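Local coordinates for protein P47 (Clostridium botulinum, PDB 6EKT) that may form part of a progenitor toxin complex that protects botulinum neurotoxin type A2 during its passage through the host gastrointestinal tract, at residues Phe269-Thr274 and Gly279-Asn284; Ser254-Asn259 and Asn304-Gln309; Ile105-Glu110 and Lys160-Ala165. All blocks are in the same frame, centred on the assembly; numbering follows the deposited sequence.

Contact 1. Residues Phe269-Thr274 and Gly279-Asn284; sequences FEVIST and GRIVNN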
loop_
_atom_site.group_PDB
_atom_site.type_symbol
_atom_site.label_atom_id
_atom_site.label_comp_id
_atom_site.label_asym_id
_atom_site.label_seq_id
_atom_site.Cartn_x
_atom_site.Cartn_y
_atom_site.Cartn_z
ATOM N N PHE A 269 -22.939 -9.167 -7.126
ATOM C CA PHE A 269 -21.817 -8.721 -7.929
ATOM C C PHE A 269 -20.568 -9.535 -7.601
ATOM O O PHE A 269 -20.524 -10.223 -6.582
ATOM C CB PHE A 269 -21.514 -7.242 -7.659
ATOM C CG PHE A 269 -22.698 -6.322 -7.837
ATOM C CD1 PHE A 269 -23.573 -6.051 -6.758
ATOM C CD2 PHE A 269 -22.933 -5.702 -9.064
ATOM C CE1 PHE A 269 -24.662 -5.185 -6.904
ATOM C CE2 PHE A 269 -24.025 -4.828 -9.213
ATOM C CZ PHE A 269 -24.883 -4.568 -8.138
ATOM N N GLU A 270 -19.562 -9.422 -8.467
ATOM C CA GLU A 270 -18.272 -10.072 -8.268
ATOM C C GLU A 270 -17.197 -9.374 -9.097
ATOM O O GLU A 270 -17.499 -8.707 -10.093
ATOM C CB GLU A 270 -18.359 -11.567 -8.642
ATOM C CG GLU A 270 -18.415 -11.846 -10.135
ATOM C CD GLU A 270 -18.681 -13.303 -10.451
ATOM O OE1 GLU A 270 -19.856 -13.678 -10.502
ATOM O OE2 GLU A 270 -17.718 -14.076 -10.649
ATOM N N VAL A 271 -15.939 -9.576 -8.692
ATOM C CA VAL A 271 -14.796 -9.067 -9.422
ATOM C C VAL A 271 -14.315 -10.115 -10.426
ATOM O O VAL A 271 -14.033 -11.255 -10.058
ATOM C CB VAL A 271 -13.629 -8.693 -8.456
ATOM C CG1 VAL A 271 -12.361 -8.394 -9.240
ATOM C CG2 VAL A 271 -14.016 -7.499 -7.596
ATOM N N ILE A 272 -14.236 -9.724 -11.695
ATOM C CA ILE A 272 -13.573 -10.532 -12.713
ATOM C C ILE A 272 -12.107 -10.081 -12.757
ATOM O O ILE A 272 -11.821 -8.901 -12.988
ATOM C CB ILE A 272 -14.243 -10.333 -14.101
ATOM C CG1 ILE A 272 -15.766 -10.551 -14.020
ATOM C CG2 ILE A 272 -13.561 -11.167 -15.192
ATOM C CD1 ILE A 272 -16.246 -11.959 -13.679
ATOM N N SER A 273 -11.197 -11.023 -12.530
ATOM C CA SER A 273 -9.775 -10.741 -12.608
ATOM C C SER A 273 -9.387 -10.542 -14.059
ATOM O O SER A 273 -9.915 -11.213 -14.953
ATOM C CB SER A 273 -8.962 -11.875 -11.989
ATOM O OG SER A 273 -9.184 -11.931 -10.594
ATOM N N THR A 274 -8.501 -9.581 -14.280
ATOM C CA THR A 274 -7.906 -9.338 -15.597
ATOM C C THR A 274 -6.373 -9.515 -15.558
ATOM O O THR A 274 -5.720 -9.526 -16.605
ATOM C CB THR A 274 -8.271 -7.939 -16.141
ATOM O OG1 THR A 274 -7.949 -6.938 -15.172
ATOM C CG2 THR A 274 -9.771 -7.841 -16.498
ATOM N N GLY A 279 -8.711 -5.846 -12.245
ATOM C CA GLY A 279 -9.998 -6.481 -12.497
ATOM C C GLY A 279 -11.101 -5.501 -12.811
ATOM O O GLY A 279 -10.866 -4.296 -12.955
ATOM N N ARG A 280 -12.310 -6.034 -12.891
ATOM C CA ARG A 280 -13.515 -5.220 -13.102
ATOM C C ARG A 280 -14.683 -5.902 -12.401
ATOM O O ARG A 280 -14.570 -7.051 -12.001
ATOM C CB ARG A 280 -13.794 -5.023 -14.607
ATOM C CG ARG A 280 -13.938 -6.314 -15.371
ATOM C CD ARG A 280 -13.764 -6.128 -16.880
ATOM N NE ARG A 280 -13.950 -7.430 -17.508
ATOM C CZ ARG A 280 -15.132 -7.980 -17.778
ATOM N NH1 ARG A 280 -16.268 -7.326 -17.530
ATOM N NH2 ARG A 280 -15.172 -9.192 -18.320
ATOM N N ILE A 281 -15.795 -5.184 -12.256
ATOM C CA ILE A 281 -16.930 -5.675 -11.491
ATOM C C ILE A 281 -18.102 -5.890 -12.446
ATOM O O ILE A 281 -18.327 -5.093 -13.371
ATOM C CB ILE A 281 -17.302 -4.736 -10.299
ATOM C CG1 ILE A 281 -16.248 -4.846 -9.172
ATOM C CG2 ILE A 281 -18.690 -5.081 -9.746
ATOM C CD1 ILE A 281 -16.377 -3.845 -8.030
ATOM N N VAL A 282 -18.794 -7.006 -12.246
ATOM C CA VAL A 282 -20.004 -7.331 -13.008
ATOM C C VAL A 282 -21.081 -7.821 -12.044
ATOM O O VAL A 282 -20.775 -8.270 -10.941
ATOM C CB VAL A 282 -19.758 -8.403 -14.091
ATOM C CG1 VAL A 282 -18.810 -7.890 -15.186
ATOM C CG2 VAL A 282 -19.289 -9.735 -13.486
ATOM N N ASN A 283 -22.349 -7.745 -12.460
ATOM C CA ASN A 283 -23.397 -8.445 -11.746
ATOM C C ASN A 283 -23.341 -9.932 -12.127
ATOM O O ASN A 283 -22.839 -10.303 -13.206
ATOM C CB ASN A 283 -24.795 -7.852 -12.078
ATOM C CG ASN A 283 -25.184 -8.040 -13.549
ATOM O OD1 ASN A 283 -24.391 -7.770 -14.443
ATOM N ND2 ASN A 283 -26.424 -8.500 -13.799
ATOM N N ASN A 284 -23.851 -10.771 -11.234
ATOM C CA ASN A 284 -23.951 -12.222 -11.468
ATOM C C ASN A 284 -25.408 -12.701 -11.534
ATOM O O ASN A 284 -25.675 -13.911 -11.609
ATOM C CB ASN A 284 -23.183 -12.973 -10.372
ATOM C CG ASN A 284 -23.686 -12.660 -8.963
ATOM O OD1 ASN A 284 -24.851 -12.348 -8.758
ATOM N ND2 ASN A 284 -22.795 -12.775 -7.975
#

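Contact 2. Residues Ser254-Asn259 and Asn304-Gln309; sequences SRLSSN and NNFSMQ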
loop_
_atom_site.group_PDB
_atom_site.type_symbol
_atom_site.label_atom_id
_atom_site.label_comp_id
_atom_site.label_asym_id
_atom_site.label_seq_id
_atom_site.Cartn_x
_atom_site.Cartn_y
_atom_site.Cartn_z
ATOM N N SER A 254 -18.521 -4.086 -1.722
ATOM C CA SER A 254 -19.523 -4.040 -0.638
ATOM C C SER A 254 -20.153 -2.659 -0.386
ATOM O O SER A 254 -20.943 -2.493 0.573
ATOM C CB SER A 254 -18.922 -4.576 0.663
ATOM O OG SER A 254 -17.993 -3.635 1.159
ATOM N N ARG A 255 -19.836 -1.686 -1.246
ATOM C CA ARG A 255 -20.387 -0.334 -1.113
ATOM C C ARG A 255 -21.091 0.193 -2.364
ATOM O O ARG A 255 -21.897 1.097 -2.246
ATOM C CB ARG A 255 -19.312 0.666 -0.690
ATOM C CG ARG A 255 -18.685 0.389 0.683
ATOM C CD ARG A 255 -19.682 0.604 1.825
ATOM N NE ARG A 255 -20.312 1.926 1.762
ATOM C CZ ARG A 255 -21.384 2.288 2.457
ATOM N NH1 ARG A 255 -21.975 1.438 3.286
ATOM N NH2 ARG A 255 -21.879 3.512 2.322
ATOM N N LEU A 256 -20.778 -0.352 -3.544
ATOM C CA LEU A 256 -21.345 0.184 -4.814
ATOM C C LEU A 256 -22.882 0.121 -4.851
ATOM O O LEU A 256 -23.503 0.923 -5.544
ATOM C CB LEU A 256 -20.766 -0.526 -6.043
ATOM C CG LEU A 256 -21.158 -1.985 -6.342
ATOM C CD1 LEU A 256 -22.400 -2.119 -7.248
ATOM C CD2 LEU A 256 -19.980 -2.724 -6.976
ATOM N N SER A 257 -23.465 -0.825 -4.107
ATOM C CA SER A 257 -24.930 -1.036 -4.109
ATOM C C SER A 257 -25.650 -0.408 -2.905
ATOM O O SER A 257 -26.852 -0.647 -2.701
ATOM C CB SER A 257 -25.250 -2.527 -4.203
ATOM O OG SER A 257 -24.898 -3.205 -3.006
ATOM N N SER A 258 -24.932 0.406 -2.127
ATOM C CA SER A 258 -25.504 1.086 -0.941
ATOM C C SER A 258 -26.748 1.964 -1.201
ATOM O O SER A 258 -27.531 2.160 -0.276
ATOM C CB SER A 258 -24.445 1.899 -0.190
ATOM O OG SER A 258 -23.849 2.833 -1.063
ATOM N N ASN A 259 -26.908 2.492 -2.427
ATOM C CA ASN A 259 -28.091 3.300 -2.783
ATOM C C ASN A 259 -29.052 2.579 -3.746
ATOM O O ASN A 259 -29.938 3.209 -4.334
ATOM C CB ASN A 259 -27.681 4.670 -3.353
ATOM C CG ASN A 259 -26.825 5.484 -2.388
ATOM O OD1 ASN A 259 -25.723 5.906 -2.725
ATOM N ND2 ASN A 259 -27.312 5.681 -1.190
ATOM N N ASN A 304 -30.229 -5.960 -16.052
ATOM C CA ASN A 304 -29.795 -7.295 -16.438
ATOM C C ASN A 304 -28.293 -7.424 -16.658
ATOM O O ASN A 304 -27.758 -8.507 -16.485
ATOM C CB ASN A 304 -30.567 -7.791 -17.653
ATOM C CG ASN A 304 -32.061 -7.864 -17.384
ATOM O OD1 ASN A 304 -32.493 -8.446 -16.384
ATOM N ND2 ASN A 304 -32.848 -7.235 -18.244
ATOM N N ASN A 305 -27.637 -6.331 -17.042
ATOM C CA ASN A 305 -26.176 -6.339 -17.278
ATOM C C ASN A 305 -25.612 -5.092 -16.646
ATOM O O ASN A 305 -26.139 -3.998 -16.849
ATOM C CB ASN A 305 -25.831 -6.342 -18.775
ATOM C CG ASN A 305 -26.506 -7.454 -19.527
ATOM O OD1 ASN A 305 -27.474 -7.212 -20.245
ATOM N ND2 ASN A 305 -26.024 -8.682 -19.361
ATOM N N PHE A 306 -24.528 -5.265 -15.902
ATOM C CA PHE A 306 -23.906 -4.207 -15.164
ATOM C C PHE A 306 -22.409 -4.472 -15.238
ATOM O O PHE A 306 -21.981 -5.593 -14.988
ATOM C CB PHE A 306 -24.375 -4.272 -13.695
ATOM C CG PHE A 306 -23.864 -3.151 -12.833
ATOM C CD1 PHE A 306 -22.651 -3.269 -12.136
ATOM C CD2 PHE A 306 -24.625 -1.987 -12.656
ATOM C CE1 PHE A 306 -22.205 -2.238 -11.314
ATOM C CE2 PHE A 306 -24.176 -0.950 -11.839
ATOM C CZ PHE A 306 -22.959 -1.086 -11.162
ATOM N N SER A 307 -21.645 -3.447 -15.604
ATOM C CA SER A 307 -20.198 -3.524 -15.555
ATOM C C SER A 307 -19.680 -2.254 -14.936
ATOM O O SER A 307 -20.314 -1.203 -15.030
ATOM C CB SER A 307 -19.604 -3.746 -16.945
ATOM O OG SER A 307 -20.321 -4.771 -17.612
ATOM N N MET A 308 -18.529 -2.368 -14.282
ATOM C CA MET A 308 -17.891 -1.250 -13.623
ATOM C C MET A 308 -16.397 -1.494 -13.696
ATOM O O MET A 308 -15.914 -2.547 -13.253
ATOM C CB MET A 308 -18.337 -1.210 -12.142
ATOM C CG MET A 308 -17.567 -0.218 -11.268
ATOM S SD MET A 308 -18.077 -0.344 -9.539
ATOM C CE MET A 308 -19.585 0.628 -9.544
ATOM N N GLN A 309 -15.671 -0.533 -14.241
ATOM C CA GLN A 309 -14.218 -0.632 -14.237
ATOM C C GLN A 309 -13.602 0.738 -13.989
ATOM O O GLN A 309 -14.254 1.769 -14.166
ATOM C CB GLN A 309 -13.704 -1.279 -15.529
ATOM C CG GLN A 309 -13.909 -0.471 -16.801
ATOM C CD GLN A 309 -13.532 -1.239 -18.058
ATOM O OE1 GLN A 309 -14.105 -2.278 -18.358
ATOM N NE2 GLN A 309 -12.564 -0.719 -18.804
#

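Contact 3. Residues Ile105-Glu110 and Lys160-Ala165; sequences INPVLE and KLLINA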
loop_
_atom_site.group_PDB
_atom_site.type_symbol
_atom_site.label_atom_id
_atom_site.label_comp_id
_atom_site.label_asym_id
_atom_site.label_seq_id
_atom_site.Cartn_x
_atom_site.Cartn_y
_atom_site.Cartn_z
ATOM N N ILE A 105 36.240 8.960 13.844
ATOM C CA ILE A 105 36.188 8.089 12.655
ATOM C C ILE A 105 34.712 7.828 12.304
ATOM O O ILE A 105 33.884 7.558 13.198
ATOM C CB ILE A 105 37.036 6.790 12.846
ATOM C CG1 ILE A 105 38.538 7.057 12.605
ATOM C CG2 ILE A 105 36.618 5.677 11.889
ATOM C CD1 ILE A 105 39.199 8.024 13.557
ATOM N N ASN A 106 34.403 7.916 11.005
ATOM C CA ASN A 106 33.021 7.945 10.511
ATOM C C ASN A 106 32.806 6.936 9.350
ATOM O O ASN A 106 32.772 7.328 8.169
ATOM C CB ASN A 106 32.659 9.395 10.124
ATOM C CG ASN A 106 31.179 9.590 9.855
ATOM O OD1 ASN A 106 30.337 8.758 10.229
ATOM N ND2 ASN A 106 30.848 10.710 9.211
ATOM N N PRO A 107 32.665 5.627 9.684
ATOM C CA PRO A 107 32.503 4.593 8.663
ATOM C C PRO A 107 31.135 4.637 7.985
ATOM O O PRO A 107 30.139 5.063 8.587
ATOM C CB PRO A 107 32.643 3.282 9.456
ATOM C CG PRO A 107 33.252 3.670 10.784
ATOM C CD PRO A 107 32.675 5.033 11.034
ATOM N N VAL A 108 31.119 4.213 6.724
ATOM C CA VAL A 108 29.877 4.002 5.998
ATOM C C VAL A 108 29.787 2.514 5.697
ATOM O O VAL A 108 30.664 1.943 5.020
ATOM C CB VAL A 108 29.815 4.833 4.691
ATOM C CG1 VAL A 108 28.476 4.632 3.984
ATOM C CG2 VAL A 108 30.055 6.306 4.985
ATOM N N LEU A 109 28.741 1.894 6.232
ATOM C CA LEU A 109 28.481 0.498 6.017
ATOM C C LEU A 109 27.194 0.312 5.220
ATOM O O LEU A 109 26.380 1.244 5.082
ATOM C CB LEU A 109 28.365 -0.240 7.359
ATOM C CG LEU A 109 29.458 0.011 8.406
ATOM C CD1 LEU A 109 29.112 -0.614 9.751
ATOM C CD2 LEU A 109 30.790 -0.507 7.906
ATOM N N GLU A 110 27.031 -0.893 4.693
ATOM C CA GLU A 110 25.737 -1.355 4.232
ATOM C C GLU A 110 25.387 -2.616 4.990
ATOM O O GLU A 110 26.187 -3.549 5.056
ATOM C CB GLU A 110 25.723 -1.587 2.718
ATOM C CG GLU A 110 25.431 -0.316 1.956
ATOM C CD GLU A 110 25.292 -0.513 0.457
ATOM O OE1 GLU A 110 25.477 0.480 -0.260
ATOM O OE2 GLU A 110 24.987 -1.638 -0.014
ATOM N N LYS A 160 38.968 -5.278 9.093
ATOM C CA LYS A 160 38.859 -6.619 9.640
ATOM C C LYS A 160 38.251 -6.597 11.042
ATOM O O LYS A 160 37.315 -7.350 11.310
ATOM C CB LYS A 160 40.222 -7.315 9.630
ATOM C CG LYS A 160 40.182 -8.765 10.075
ATOM C CD LYS A 160 40.677 -8.912 11.515
ATOM C CE LYS A 160 40.872 -10.372 11.893
ATOM N NZ LYS A 160 40.772 -10.537 13.376
ATOM N N LEU A 161 38.775 -5.735 11.913
ATOM C CA LEU A 161 38.331 -5.693 13.311
ATOM C C LEU A 161 36.933 -5.095 13.482
ATOM O O LEU A 161 36.228 -5.461 14.425
ATOM C CB LEU A 161 39.346 -4.964 14.200
ATOM C CG LEU A 161 40.666 -5.715 14.427
ATOM C CD1 LEU A 161 41.719 -4.793 15.022
ATOM C CD2 LEU A 161 40.424 -6.907 15.353
ATOM N N LEU A 162 36.548 -4.181 12.593
ATOM C CA LEU A 162 35.176 -3.646 12.594
ATOM C C LEU A 162 34.152 -4.750 12.379
ATOM O O LEU A 162 33.152 -4.821 13.082
ATOM C CB LEU A 162 34.971 -2.528 11.558
ATOM C CG LEU A 162 33.542 -1.919 11.577
ATOM C CD1 LEU A 162 33.541 -0.399 11.489
ATOM C CD2 LEU A 162 32.640 -2.516 10.497
ATOM N N ILE A 163 34.406 -5.599 11.393
ATOM C CA ILE A 163 33.489 -6.688 11.089
ATOM C C ILE A 163 33.453 -7.672 12.265
ATOM O O ILE A 163 32.374 -8.111 12.671
ATOM C CB ILE A 163 33.874 -7.365 9.766
ATOM C CG1 ILE A 163 33.737 -6.349 8.632
ATOM C CG2 ILE A 163 33.006 -8.587 9.499
ATOM C CD1 ILE A 163 34.189 -6.854 7.274
ATOM N N ASN A 164 34.635 -7.987 12.811
ATOM C CA ASN A 164 34.732 -8.854 13.983
ATOM C C ASN A 164 33.824 -8.333 15.074
ATOM O O ASN A 164 33.022 -9.094 15.628
ATOM C CB ASN A 164 36.157 -8.907 14.533
ATOM C CG ASN A 164 37.031 -9.936 13.851
ATOM O OD1 ASN A 164 38.218 -9.699 13.679
ATOM N ND2 ASN A 164 36.467 -11.082 13.487
ATOM N N ALA A 165 33.950 -7.034 15.359
ATOM C CA ALA A 165 33.204 -6.402 16.433
ATOM C C ALA A 165 31.680 -6.388 16.165
ATOM O O ALA A 165 30.883 -6.705 17.060
ATOM C CB ALA A 165 33.744 -5.004 16.710
#

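Contact 1. Residues Phe269-Thr274 and Gly279-Asn284
V271 and I281 face each other on one side of an antiparallel beta hairpin. V271 CG2 rests 3.8 Å from I281 CG1. On either side of this pair, E270-V282 and I272-R280 each join the backbones with two hydrogen bonds. The shortest runs from I272 N to R280 O, at 2.7 Å. The packing is closest near G279, which has no side chain, and its CA lies 3.1 Å from I272 O. G279 N is hydrogen-bonded to E244 OE1. F269 starts the first strand. Its CB meets I281 CG2 at 4.1 Å, and V282 O sits at the ring edge, near the ring plane. CG of F269 stands beside the backbone N (chi1 -54°), which puts F269 CD2 3.9 Å from N283 CA.

The opposite side, formed by E270, I272, R280 and V282, is the more solvent-facing one, though I272 and V282 still pack there. They cross at about a right angle, with I272 CG1 3.7 Å from V282 CG2. I272 runs alongside R280, and its CB lies over one face of the guanidinium, offset toward the rim. T274 CG2 is at the edge of the same group. At the other end E270 OE1 comes 3.4 Å from N284 CB, while N284 ND2 is hydrogen-bonded to N267 O. T274 and N284 are exposed. T274 OG1 and T278 OG1 are hydrogen-bonded.

The side bearing V271 and I281 is covered by helix 244-252: V271 touches L248 and Q249, and I281 touches L248 and V252. From that helix K245 NZ is hydrogen-bonded to S273 OG. Strand 297-311 flanks the second strand and pairs I281 with M308, while F269 meets F306 edge-to-face.

Contact 2. Residues Ser254-Asn259 and Asn304-Gln309
L256 reaches from the loop after helix 244-252 to F306 and M308 on strand 297-311, and it is the one residue of its segment that makes the contact. The loop thus packs on the sheet face that bears F306 and M308. The CB of L256 comes first and meets the methyl end of M308, CE, at 3.9 Å. CG then swings between the backbone N and the carbonyl carbon (chi1 71°), and the two methyls part. CD1 goes to the F306 ring, 4.1 Å from F306 CE1 and as close to CZ. It approaches obliquely, beside the far end of the ring. CD2 goes to the thioether and lies 4.0 Å from M308 SD. The leucine therefore straddles its two partners, one branch for each.

F306 and M308 are two residues apart, so both side chains leave the strand on the same side. M308 runs extended as far as SD and then bends (chi3 -81°), which brings CE back to the base of L256. Each runs antiparallel to L256, its tip passing beside the leucine.

L256 sits in a type I beta turn from R255 to S258. R255 O accepts two bonds there: from S258 N at 3.1 Å and from S258 OG at 2.9 Å. The turn is tied outward through R255 NE, which bonds to E398 O. On the strand side, N304 and N305 form a classic beta bulge opposite R321. F306 N just after it bonds to N283 OD1.

Around the contact L256 also touches I281 and F397, and M308 touches L316 and I318. No hydrogen bond crosses between the two segments. The contact is apolar and buried, so it probably rests on burial and fit of methyl, thioether and ring rather than on directed polar bonds.

Contact 3. Residues Ile105-Glu110 and Lys160-Ala165
L162 crosses the P107 ring obliquely, with L162 CD1 4.1 Å from P107 CG. The flat amide of N164 lies on the helix. There K160 NZ donates a hydrogen bond to N164 OD1 in its carbonyl plane, at 2.7 Å. K160 NZ bonds to Q62 OE1 as well, so this lysine also links the helix to strand 62-68.

L162 does all the touching from the helix side. It points toward the strand, and with CG anti to the backbone N (chi1 -178°) its two methyls reach P107 and L109. The methyls divide the work. CD1 goes to P107. CD2 goes to L109 and lies 3.8 Å from L109 CD2 and 4.1 Å from L109 CD1. The side chains of L109 and L162 lie antiparallel, overlapping at their methyls. No hydrogen bond joins the two segments, and all three touching residues are buried.

The arrangement is a helix packed against a sheet, in the N-terminal domain that folds very similarly to OrfX2. The whole protein resembles the tubular lipid-binding (TULIP) superfamily. P107, just before strand 108-118, and L109 on it both point toward the helix. E110 points elsewhere, and its carboxylate makes salt bridges with R83 and K140, which would favour its charged form.

Other sides of helix 152-168 are covered by a second sheet. L161 and A165 touch I64 of strand 62-68 and Y55 of strand 52-57. Before strand 108-118 begins, the backbone N of N106 bonds to D145 OD1, while P107 packs on T86 of strand 81-88.

Overall arrangement
From the N terminus, contact 3 comes first. It opens at I105 and closes at A165, so the start of strand 108-118 meets helix 152-168 across a loop of 49 residues. Contact 2 opens later, in the loop after helix 244-252. Before it closes on strand 297-311, the chain forms the hairpin of contact 1, which is thus contained within contact 2. Contacts 1 and 2 touch and share one sheet, with strands 279-288 and 297-311 as neighbours. Contact 3 crosses neither. Its centre lies about 55 Å from that of contact 1, on the opposite side of the chain's centre, in keeping with the elongated shape.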